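Local structure of sperm-specific class P protein 34 (Caenorhabditis elegans, 1M1S) at residues A91-D95 with P96-F100. The protein is of unknown function but, as a sperm-specific member of the major sperm protein family, probably serves in nematode sperm. Numbering follows the deposited sequence.
Sequences AEETD and PMAPF
Asp-95 directs its carboxylate along the start of the following segment, where OD1 accepts a weak hydrogen bond from Met-97 N (3.3 Å). The N-H points nearly straight at the oxygen, with an angle of 162°, and the link between residues i and i+2 closes an Asx turn across Pro-96. The side-chain torsion explains the reach: with CG trans to the backbone N (chi1 -171°), the acid lies beside its own carbonyl carbon and hence beside the onward chain. The main chain closes a second ring, because Ala-98 N gives a weak hydrogen bond to Asp-95 O at 3.4 Å. The backbone angles of Pro-96 and Met-97 fit a type I beta turn, so an Asx turn and a beta turn share Asp-95 just ahead of the helix, and the OD1 bond acts as a cap. The selenomethionine at 97 runs obliquely against the acid, its CB 3.1 Å from OD2 of Asp-95, while the side chains of Asp-95 and Pro-96 cross at about a right angle, with CD of Pro-96 3.0 Å from OD1 of Asp-95.

A second carboxylate, that of Glu-93, takes up backbone N-H groups of the same loop. The bend at chi2 turns OE2 of Glu-93 back to the next two residues, receiving Asp-95 N at 3.2 Å and, weakly, Thr-94 N at 2.8 Å. The Asp-95 donor arrives on the anti side, 27° out of the carboxylate plane. OE1 of Glu-93 meets the methyl CB of Ala-98 at 3.3 Å, a van der Waals contact across the turn.

The turn ends the loop that leads from strand 79-89 to the short helix 98-101, on the surface of the MSP domain's immunoglobulin-like beta fold. Pro-96 rests on Tyr-57 and Phe-59 of strand 51-60, Arg-38 NH2 hydrogen-bonds to Glu-93 O, and buried Pro-99 packs on Ala-40 of strand 38-45 and on Ala-87 and Val-89 of strand 79-89.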
ATOM      1  N   ALA A  91      17.709  10.362   1.477  1.00 35.00           N
ATOM      2  CA  ALA A  91      17.340  10.629   2.862  1.00 35.00           C
ATOM      3  C   ALA A  91      16.670  12.030   2.912  1.00 35.00           C
ATOM      4  O   ALA A  91      15.605  12.214   3.519  1.00 35.00           O
ATOM      5  CB  ALA A  91      18.598  10.591   3.727  1.00 35.00           C
ATOM      6  N   GLU A  92      17.236  12.931   2.096  1.00 35.00           N
ATOM      7  CA  GLU A  92      16.851  14.342   1.912  1.00 35.00           C
ATOM      8  C   GLU A  92      15.389  14.646   1.631  1.00 35.00           C
ATOM      9  O   GLU A  92      14.912  15.726   1.985  1.00 35.00           O
ATOM     10  CB  GLU A  92      17.714  14.959   0.796  1.00 35.00           C
ATOM     11  CG  GLU A  92      17.194  16.257   0.205  1.00 35.00           C
ATOM     12  CD  GLU A  92      18.303  17.200  -0.239  1.00 35.00           C
ATOM     13  OE1 GLU A  92      19.438  16.712  -0.446  1.00 35.00           O
ATOM     14  OE2 GLU A  92      18.050  18.428  -0.366  1.00 35.00           O
ATOM     15  N   GLU A  93      14.689  13.698   1.010  1.00 35.00           N
ATOM     16  CA  GLU A  93      13.285  13.885   0.666  1.00 35.00           C
ATOM     17  C   GLU A  93      12.260  13.952   1.801  1.00 35.00           C
ATOM     18  O   GLU A  93      12.012  12.983   2.534  1.00 35.00           O
ATOM     19  CB  GLU A  93      12.829  12.887  -0.393  1.00 35.00           C
ATOM     20  CG  GLU A  93      11.428  13.193  -0.950  1.00 35.00           C
ATOM     21  CD  GLU A  93      11.317  14.600  -1.544  1.00 35.00           C
ATOM     22  OE1 GLU A  93      11.675  14.776  -2.729  1.00 35.00           O
ATOM     23  OE2 GLU A  93      10.873  15.530  -0.831  1.00 35.00           O
ATOM     24  N   THR A  94      11.610  15.110   1.839  1.00 35.00           N
ATOM     25  CA  THR A  94      10.590  15.457   2.806  1.00 35.00           C
ATOM     26  C   THR A  94       9.259  14.791   2.558  1.00 35.00           C
ATOM     27  O   THR A  94       8.825  13.973   3.360  1.00 35.00           O
ATOM     28  CB  THR A  94      10.347  16.993   2.845  1.00 35.00           C
ATOM     29  OG1 THR A  94      11.505  17.643   3.379  1.00 35.00           O
ATOM     30  CG2 THR A  94       9.124  17.339   3.723  1.00 35.00           C
ATOM     31  N   ASP A  95       8.667  15.152   1.410  1.00 35.00           N
ATOM     32  CA  ASP A  95       7.342  14.732   0.925  1.00 35.00           C
ATOM     33  C   ASP A  95       7.302  13.359   0.232  1.00 35.00           C
ATOM     34  O   ASP A  95       8.074  13.093  -0.690  1.00 35.00           O
ATOM     35  CB  ASP A  95       6.791  15.846  -0.007  1.00 35.00           C
ATOM     36  CG  ASP A  95       5.323  15.645  -0.411  1.00 35.00           C
ATOM     37  OD1 ASP A  95       4.509  15.122   0.393  1.00 35.00           O
ATOM     38  OD2 ASP A  95       4.986  16.033  -1.558  1.00 35.00           O
ATOM     39  N   PRO A  96       6.382  12.478   0.672  1.00 35.00           N
ATOM     40  CA  PRO A  96       6.278  11.162   0.069  1.00 35.00           C
ATOM     41  C   PRO A  96       5.623  11.319  -1.284  1.00 35.00           C
ATOM     42  O   PRO A  96       5.653  10.397  -2.086  1.00 35.00           O
ATOM     43  CB  PRO A  96       5.362  10.420   1.043  1.00 35.00           C
ATOM     44  CG  PRO A  96       5.448  11.220   2.310  1.00 35.00           C
ATOM     45  CD  PRO A  96       5.430  12.586   1.788  1.00 35.00           C
HETATM   46  N   MSE A  97       5.021  12.485  -1.526  1.00 35.00           N
HETATM   47  CA  MSE A  97       4.356  12.750  -2.800  1.00 35.00           C
HETATM   48  C   MSE A  97       5.265  13.279  -3.896  1.00 35.00           C
HETATM   49  O   MSE A  97       4.890  13.206  -5.063  1.00 35.00           O
HETATM   50  CB  MSE A  97       3.175  13.715  -2.649  1.00 35.00           C
HETATM   51  CG  MSE A  97       2.146  13.289  -1.647  1.00 35.00           C
HETATM   52 SE   MSE A  97       0.579  14.480  -1.627  1.00 35.00          SE
HETATM   53  CE  MSE A  97       0.577  14.756   0.359  1.00 35.00           C
ATOM     54  N   ALA A  98       6.421  13.839  -3.528  1.00 35.00           N
ATOM     55  CA  ALA A  98       7.360  14.407  -4.501  1.00 35.00           C
ATOM     56  C   ALA A  98       7.763  13.482  -5.656  1.00 35.00           C
ATOM     57  O   ALA A  98       7.595  13.859  -6.823  1.00 35.00           O
ATOM     58  CB  ALA A  98       8.575  14.987  -3.812  1.00 35.00           C
ATOM     59  N   PRO A  99       8.224  12.238  -5.361  1.00 35.00           N
ATOM     60  CA  PRO A  99       8.591  11.385  -6.501  1.00 35.00           C
ATOM     61  C   PRO A  99       7.391  10.834  -7.301  1.00 35.00           C
ATOM     62  O   PRO A  99       7.581  10.204  -8.328  1.00 35.00           O
ATOM     63  CB  PRO A  99       9.421  10.271  -5.846  1.00 35.00           C
ATOM     64  CG  PRO A  99       8.788  10.134  -4.539  1.00 35.00           C
ATOM     65  CD  PRO A  99       8.575  11.569  -4.093  1.00 35.00           C
ATOM     66  N   PHE A 100       6.164  11.081  -6.837  1.00 35.00           N
ATOM     67  CA  PHE A 100       4.967  10.602  -7.546  1.00 35.00           C
ATOM     68  C   PHE A 100       4.328  11.701  -8.387  1.00 35.00           C
ATOM     69  O   PHE A 100       3.841  11.439  -9.483  1.00 35.00           O
ATOM     70  CB  PHE A 100       3.966   9.957  -6.579  1.00 35.00           C
ATOM     71  CG  PHE A 100       4.518   8.754  -5.870  1.00 35.00           C
ATOM     72  CD1 PHE A 100       4.776   8.801  -4.499  1.00 35.00           C
ATOM     73  CD2 PHE A 100       4.868   7.608  -6.588  1.00 35.00           C
ATOM     74  CE1 PHE A 100       5.385   7.736  -3.834  1.00 35.00           C
ATOM     75  CE2 PHE A 100       5.481   6.526  -5.942  1.00 35.00           C
ATOM     76  CZ  PHE A 100       5.743   6.594  -4.553  1.00 35.00           C
TER